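Local atomic coordinates of uncharacterized protein (PDB entry 3JYG), a protein that is of unknown function but belongs to the 6-pyruvoyl tetrahydropterin synthase family and carries a zinc ion held by three histidines. Residues Arg71-Asp74 and Glu75-His79; Ser123-Leu126 and Glu127-Glu130; Ser146-Leu149 and Glu150-Arg153. All coordinates share one frame; numbering follows the deposited sequence.

Interaction 1 of 3, residues Arg71-Asp74 and Glu75-His79; sequences RFID and EVLDH
R71 meets E75, F72 meets V76 and I73 meets L77 in a local contact along the last turns of helix 67-77, where the chain leaves the helix for strand 80-84. Two ordinary i to i+4 backbone bonds open the segment: E75 N to R71 O, 2.7 Å, and V76 N to F72 O. The pattern then widens. I73 O accepts two donors, L77 N at 3.1 Å and D78 N at 3.0 Å. The D78 bond spans five residues, as in a pi-type turn, and its donor sits almost straight out from the carbonyl, while L77 N comes from above the carbonyl plane. A water bridges two further carbonyls, donating to D74 O and, at 2.7 Å, to D78 O.

The F72 ring swings away from its own N (chi1 176°) and reaches along the helix to V76. V76 CB lies over one ring face, 4.2 Å from the F72 centroid, in a CH-pi contact. V76 CG2 touches F72 CD1 at 3.7 Å. L77 CD1 packs on I73 CD1 at 3.7 Å and also approaches the F72 ring obliquely.

The outer side is polar. E75 lays its carboxylate against the aliphatic part of R71, with OE2 3.3 Å from R71 CG. R71 NE and E75 OE1 are near enough for their charges probably to attract, but no N-H of the guanidinium points at that oxygen.

D78 OD1 accepts from C14 N, and R71 packs on L30 of the second subunit. I73, L77 and D78 lean on F13 of strand 3-17. F72 and L77 face helix 141-155, while F72 and V76 also touch Y110 of strand 110-113.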
loop_
_atom_site.group_PDB
_atom_site.type_symbol
_atom_site.label_atom_id
_atom_site.label_comp_id
_atom_site.label_asym_id
_atom_site.label_seq_id
_atom_site.Cartn_x
_atom_site.Cartn_y
_atom_site.Cartn_z
ATOM N N ARG A 71 17.282 5.595 13.894
ATOM C CA ARG A 71 18.264 6.542 14.392
ATOM C C ARG A 71 19.081 7.105 13.237
ATOM O O ARG A 71 19.286 8.303 13.156
ATOM C CB ARG A 71 19.171 5.884 15.424
ATOM C CG ARG A 71 19.819 6.902 16.398
ATOM C CD ARG A 71 20.624 6.184 17.499
ATOM N NE ARG A 71 21.501 5.217 16.859
ATOM C CZ ARG A 71 22.277 4.330 17.478
ATOM N NH1 ARG A 71 22.331 4.270 18.808
ATOM N NH2 ARG A 71 23.005 3.498 16.745
ATOM N N PHE A 72 19.544 6.225 12.364
ATOM C CA PHE A 72 20.209 6.616 11.129
ATOM C C PHE A 72 19.430 7.637 10.257
ATOM O O PHE A 72 19.947 8.704 9.944
ATOM C CB PHE A 72 20.599 5.379 10.310
ATOM C CG PHE A 72 21.204 5.728 8.982
ATOM C CD1 PHE A 72 22.533 6.153 8.901
ATOM C CD2 PHE A 72 20.440 5.712 7.823
ATOM C CE1 PHE A 72 23.110 6.506 7.679
ATOM C CE2 PHE A 72 21.018 6.088 6.587
ATOM C CZ PHE A 72 22.359 6.481 6.527
ATOM N N ILE A 73 18.188 7.345 9.922
ATOM C CA ILE A 73 17.350 8.295 9.201
ATOM C C ILE A 73 17.263 9.633 9.954
ATOM O O ILE A 73 17.409 10.701 9.338
ATOM C CB ILE A 73 15.909 7.715 8.974
ATOM C CG1 ILE A 73 15.936 6.450 8.087
ATOM C CG2 ILE A 73 14.932 8.776 8.409
ATOM C CD1 ILE A 73 16.496 6.623 6.715
ATOM N N ASP A 74 17.014 9.562 11.265
ATOM C CA ASP A 74 16.784 10.748 12.116
ATOM C C ASP A 74 18.075 11.592 12.253
ATOM O O ASP A 74 18.051 12.839 12.159
ATOM C CB ASP A 74 16.266 10.327 13.511
ATOM C CG ASP A 74 14.775 9.869 13.518
ATOM O OD1 ASP A 74 14.069 9.913 12.467
ATOM O OD2 ASP A 74 14.300 9.420 14.606
ATOM N N GLU A 75 19.203 10.907 12.461
ATOM C CA GLU A 75 20.457 11.571 12.791
ATOM C C GLU A 75 21.259 11.977 11.580
ATOM O O GLU A 75 22.034 12.958 11.649
ATOM C CB GLU A 75 21.290 10.753 13.792
ATOM C CG GLU A 75 20.592 10.795 15.163
ATOM C CD GLU A 75 21.260 10.023 16.254
ATOM O OE1 GLU A 75 22.374 9.519 16.047
ATOM O OE2 GLU A 75 20.644 9.912 17.352
ATOM N N VAL A 76 21.072 11.240 10.473
ATOM C CA VAL A 76 21.876 11.469 9.267
ATOM C C VAL A 76 21.168 12.195 8.120
ATOM O O VAL A 76 21.767 13.112 7.531
ATOM C CB VAL A 76 22.571 10.167 8.750
ATOM C CG1 VAL A 76 23.343 10.446 7.423
ATOM C CG2 VAL A 76 23.505 9.587 9.888
ATOM N N LEU A 77 19.928 11.790 7.812
ATOM C CA LEU A 77 19.206 12.299 6.644
ATOM C C LEU A 77 18.167 13.376 6.920
ATOM O O LEU A 77 17.929 14.204 6.062
ATOM C CB LEU A 77 18.555 11.151 5.857
ATOM C CG LEU A 77 19.480 9.981 5.486
ATOM C CD1 LEU A 77 18.659 8.929 4.767
ATOM C CD2 LEU A 77 20.602 10.457 4.563
ATOM N N ASP A 78 17.565 13.400 8.111
ATOM C CA ASP A 78 16.444 14.334 8.323
ATOM C C ASP A 78 16.945 15.769 8.396
ATOM O O ASP A 78 17.937 16.030 9.063
ATOM C CB ASP A 78 15.660 14.004 9.581
ATOM C CG ASP A 78 14.436 14.904 9.746
ATOM O OD1 ASP A 78 13.568 14.972 8.826
ATOM O OD2 ASP A 78 14.382 15.609 10.789
ATOM N N HIS A 79 16.246 16.683 7.713
ATOM C CA HIS A 79 16.625 18.096 7.703
ATOM C C HIS A 79 17.979 18.337 7.069
ATOM O O HIS A 79 18.762 19.169 7.544
ATOM C CB HIS A 79 16.517 18.701 9.126
ATOM C CG HIS A 79 15.103 19.048 9.499
ATOM N ND1 HIS A 79 14.135 18.091 9.736
ATOM C CD2 HIS A 79 14.474 20.246 9.585
ATOM C CE1 HIS A 79 12.976 18.687 9.958
ATOM N NE2 HIS A 79 13.157 19.995 9.887
HETATM O O HOH W 1 19.661 14.598 10.478
#

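Interaction 2 of 3, residues Ser123-Leu126 and Glu127-Glu130; sequences SPIL and ELYE
L126 O accepts from E130 N at 2.8 Å, the shortest sound polar bond between the two halves of helix 123-131. The N-H points well at the oxygen, with an angle of 161°. E130 CG also rests against this oxygen, 3.2 Å from L126 O. Three more backbone bonds run in step: E127 N to S123 O, L128 N to P124 O and Y129 N to I125 O. All four are i to i+4, so this is regular alpha-helix from its first turn. P124 sits in that turn, where its lack of an N-H costs no helical bond.

E127 keeps CG beside its backbone N (chi1 -62°), and the extended chain runs back alongside the first turn. Its CG lies 3.2 Å from S123 O and its OE1 3.6 Å from P124 CA.

On the inner side I125 and Y129 run side by side in the same direction. I125 CG2 meets the edge of the tyrosine ring in its plane, 3.7 Å from Y129 CE2. Y129 OH is hydrogen-bonded to H96, and F97 meets the ring edge-to-face. E130 OE1 forms a salt bridge with R112.

The chemistry is therefore split. Backbone bonds set the helix, the I125 methyl packs at the edge of the buried Y129 ring, and the carboxylate of E130 ties this surface helix to strand 110-113.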
loop_
_atom_site.group_PDB
_atom_site.type_symbol
_atom_site.label_atom_id
_atom_site.label_comp_id
_atom_site.label_asym_id
_atom_site.label_seq_id
_atom_site.Cartn_x
_atom_site.Cartn_y
_atom_site.Cartn_z
ATOM N N SER A 123 29.220 31.773 11.334
ATOM C CA SER A 123 28.143 30.876 11.761
ATOM C C SER A 123 27.243 30.358 10.636
ATOM O O SER A 123 26.945 29.159 10.595
ATOM C CB SER A 123 27.266 31.564 12.810
ATOM O OG SER A 123 28.045 31.750 13.964
ATOM N N PRO A 124 26.781 31.265 9.751
ATOM C CA PRO A 124 25.934 30.818 8.645
ATOM C C PRO A 124 26.647 29.877 7.699
ATOM O O PRO A 124 25.997 28.964 7.135
ATOM C CB PRO A 124 25.579 32.118 7.925
ATOM C CG PRO A 124 25.676 33.208 9.055
ATOM C CD PRO A 124 26.982 32.740 9.702
ATOM N N ILE A 125 27.953 30.053 7.555
ATOM C CA ILE A 125 28.722 29.216 6.651
ATOM C C ILE A 125 28.807 27.793 7.233
ATOM O O ILE A 125 28.631 26.802 6.508
ATOM C CB ILE A 125 30.120 29.839 6.303
ATOM C CG1 ILE A 125 29.971 31.060 5.368
ATOM C CG2 ILE A 125 31.059 28.770 5.680
ATOM C CD1 ILE A 125 29.287 30.803 4.073
ATOM N N LEU A 126 29.012 27.704 8.537
ATOM C CA LEU A 126 28.931 26.427 9.247
ATOM C C LEU A 126 27.567 25.709 9.100
ATOM O O LEU A 126 27.527 24.500 8.902
ATOM C CB LEU A 126 29.299 26.603 10.712
ATOM C CG LEU A 126 30.767 26.984 10.901
ATOM C CD1 LEU A 126 31.142 27.183 12.387
ATOM C CD2 LEU A 126 31.701 25.958 10.268
ATOM N N GLU A 127 26.464 26.455 9.197
ATOM C CA GLU A 127 25.120 25.899 9.087
ATOM C C GLU A 127 24.922 25.384 7.677
ATOM O O GLU A 127 24.237 24.400 7.466
ATOM C CB GLU A 127 24.077 26.995 9.352
ATOM C CG GLU A 127 24.181 27.580 10.754
ATOM C CD GLU A 127 23.559 28.945 10.902
ATOM O OE1 GLU A 127 22.909 29.474 9.930
ATOM O OE2 GLU A 127 23.709 29.471 12.024
ATOM N N LEU A 128 25.502 26.065 6.705
ATOM C CA LEU A 128 25.423 25.619 5.330
ATOM C C LEU A 128 26.103 24.260 5.211
ATOM O O LEU A 128 25.494 23.292 4.688
ATOM C CB LEU A 128 26.081 26.658 4.405
ATOM C CG LEU A 128 26.458 26.209 3.006
ATOM C CD1 LEU A 128 25.231 25.714 2.253
ATOM C CD2 LEU A 128 27.091 27.384 2.231
ATOM N N TYR A 129 27.356 24.162 5.676
ATOM C CA TYR A 129 28.089 22.863 5.568
ATOM C C TYR A 129 27.567 21.716 6.452
ATOM O O TYR A 129 27.695 20.521 6.061
ATOM C CB TYR A 129 29.612 23.049 5.689
ATOM C CG TYR A 129 30.176 23.791 4.489
ATOM C CD1 TYR A 129 30.222 23.182 3.223
ATOM C CD2 TYR A 129 30.635 25.108 4.595
ATOM C CE1 TYR A 129 30.726 23.848 2.117
ATOM C CE2 TYR A 129 31.140 25.796 3.466
ATOM C CZ TYR A 129 31.198 25.143 2.237
ATOM O OH TYR A 129 31.672 25.777 1.104
ATOM N N GLU A 130 26.965 22.043 7.605
ATOM C CA GLU A 130 26.244 21.033 8.389
ATOM C C GLU A 130 25.065 20.419 7.624
ATOM O O GLU A 130 24.689 19.282 7.911
ATOM C CB GLU A 130 25.783 21.531 9.771
ATOM C CG GLU A 130 26.963 21.945 10.671
ATOM C CD GLU A 130 27.377 20.900 11.723
ATOM O OE1 GLU A 130 27.289 19.669 11.482
ATOM O OE2 GLU A 130 27.798 21.331 12.827
#

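Interaction 3 of 3, residues Ser146-Leu149 and Glu150-Arg153; sequences SWLL and ELLR
L149 meets R153, and L148 meets L151, along the alpha-helix 141-155, which packs against the sheet of a 6-pyruvoyl tetrahydropterin synthase-type fold. The backbone bonds come first. E150 N, L151 N, L152 N and R153 N donate in turn to the carbonyls of S146, W147, L148 and L149. The last is the straightest: R153 N lies 2.8 Å from L149 O, with an N-H angle of 172°. The turn shows no widening.

Apolar packing comes next. L148 CD2 and L151 CD2 approach to 4.4 Å on the side that faces helix 67-77. L152 instead presses on backbone. With CG beside its own N (chi1 -70°), it brings CD1 to 3.3 Å from L148 O. The exposed E150 also packs on backbone, its CG 3.2 Å from S146 O. L149 and L152 both pack on V163 and V166 of strand 162-169, while L151 touches F72 of helix 67-77.

Two polar ends find partners outside the segments: S146 OG bonds to E142 O, one turn earlier in the helix, and the buried W147 gives its NE1 hydrogen to E108 O.

L149 and R153 also pack together, on a side where both touch L3 of the third subunit. The arginine touches L149 with its aliphatic part rather than its charge. R153 CD lies 3.9 Å from L149 CD1, and R153 CG lies 3.4 Å from L149 O.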
loop_
_atom_site.group_PDB
_atom_site.type_symbol
_atom_site.label_atom_id
_atom_site.label_comp_id
_atom_site.label_asym_id
_atom_site.label_seq_id
_atom_site.Cartn_x
_atom_site.Cartn_y
_atom_site.Cartn_z
ATOM N N SER A 146 17.513 1.934 -3.360
ATOM C CA SER A 146 18.628 0.960 -3.544
ATOM C C SER A 146 19.732 1.069 -2.518
ATOM O O SER A 146 20.253 0.055 -2.062
ATOM C CB SER A 146 19.314 1.117 -4.915
ATOM O OG SER A 146 18.333 1.197 -5.945
ATOM N N TRP A 147 20.097 2.307 -2.169
ATOM C CA TRP A 147 21.143 2.580 -1.228
ATOM C C TRP A 147 20.731 2.071 0.167
ATOM O O TRP A 147 21.488 1.379 0.881
ATOM C CB TRP A 147 21.338 4.119 -1.194
ATOM C CG TRP A 147 22.358 4.543 -0.210
ATOM C CD1 TRP A 147 23.623 4.009 -0.035
ATOM C CD2 TRP A 147 22.211 5.572 0.769
ATOM N NE1 TRP A 147 24.258 4.649 1.039
ATOM C CE2 TRP A 147 23.412 5.612 1.533
ATOM C CE3 TRP A 147 21.185 6.482 1.069
ATOM C CZ2 TRP A 147 23.615 6.537 2.544
ATOM C CZ3 TRP A 147 21.377 7.393 2.105
ATOM C CH2 TRP A 147 22.587 7.408 2.832
ATOM N N LEU A 148 19.480 2.360 0.545
ATOM C CA LEU A 148 19.021 1.933 1.873
ATOM C C LEU A 148 18.810 0.430 1.919
ATOM O O LEU A 148 19.080 -0.209 2.945
ATOM C CB LEU A 148 17.752 2.708 2.297
ATOM C CG LEU A 148 17.889 4.229 2.406
ATOM C CD1 LEU A 148 16.506 4.869 2.575
ATOM C CD2 LEU A 148 18.837 4.671 3.535
ATOM N N LEU A 149 18.322 -0.153 0.824
ATOM C CA LEU A 149 18.344 -1.612 0.694
ATOM C C LEU A 149 19.769 -2.201 0.926
ATOM O O LEU A 149 19.938 -3.147 1.726
ATOM C CB LEU A 149 17.759 -2.068 -0.676
ATOM C CG LEU A 149 17.759 -3.578 -0.930
ATOM C CD1 LEU A 149 16.937 -4.368 0.065
ATOM C CD2 LEU A 149 17.247 -3.847 -2.350
ATOM N N GLU A 150 20.796 -1.634 0.275
ATOM C CA GLU A 150 22.164 -2.148 0.494
ATOM C C GLU A 150 22.554 -2.053 1.950
ATOM O O GLU A 150 23.144 -2.985 2.522
ATOM C CB GLU A 150 23.220 -1.370 -0.283
ATOM C CG GLU A 150 23.098 -1.437 -1.739
ATOM C CD GLU A 150 24.438 -1.101 -2.433
ATOM O OE1 GLU A 150 25.146 -0.165 -1.985
ATOM O OE2 GLU A 150 24.777 -1.780 -3.417
ATOM N N LEU A 151 22.243 -0.905 2.554
ATOM C CA LEU A 151 22.602 -0.661 3.918
ATOM C C LEU A 151 21.949 -1.730 4.853
ATOM O O LEU A 151 22.605 -2.324 5.722
ATOM C CB LEU A 151 22.191 0.778 4.279
ATOM C CG LEU A 151 22.352 1.235 5.728
ATOM C CD1 LEU A 151 23.783 0.914 6.180
ATOM C CD2 LEU A 151 22.112 2.730 5.774
ATOM N N LEU A 152 20.661 -1.988 4.637
ATOM C CA LEU A 152 19.910 -2.926 5.460
ATOM C C LEU A 152 20.391 -4.336 5.198
ATOM O O LEU A 152 20.601 -5.093 6.135
ATOM C CB LEU A 152 18.400 -2.815 5.189
ATOM C CG LEU A 152 17.746 -1.518 5.690
ATOM C CD1 LEU A 152 16.526 -1.192 4.862
ATOM C CD2 LEU A 152 17.366 -1.660 7.177
ATOM N N ARG A 153 20.581 -4.704 3.940
ATOM C CA ARG A 153 21.080 -6.078 3.687
ATOM C C ARG A 153 22.371 -6.382 4.421
ATOM O O ARG A 153 22.546 -7.502 4.905
ATOM C CB ARG A 153 21.239 -6.401 2.201
ATOM C CG ARG A 153 19.906 -6.584 1.476
ATOM C CD ARG A 153 20.133 -6.592 -0.024
ATOM N NE ARG A 153 20.763 -7.847 -0.437
ATOM C CZ ARG A 153 21.220 -8.128 -1.664
ATOM N NH1 ARG A 153 21.170 -7.231 -2.679
ATOM N NH2 ARG A 153 21.772 -9.314 -1.859
#

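The contacts follow one another along the chain, on helices 67-77, 123-131 and 141-155. Interactions 1 and 3 have centres about 15 Å apart and touch directly. F72 CE2 lies 3.6 Å from L151 CD2, and the W147 indole touches both F72 and L77. These two helices thus share one apolar core beside the sheet. Interaction 2 sits farther out, its centre about 18 Å from that of interaction 1 and 29 Å from that of interaction 3. It touches neither, but R80, just after interaction 1, bonds to E75 O and to E130 O. Interactions 1 and 3 also border different neighbouring subunits of the three-chain assembly.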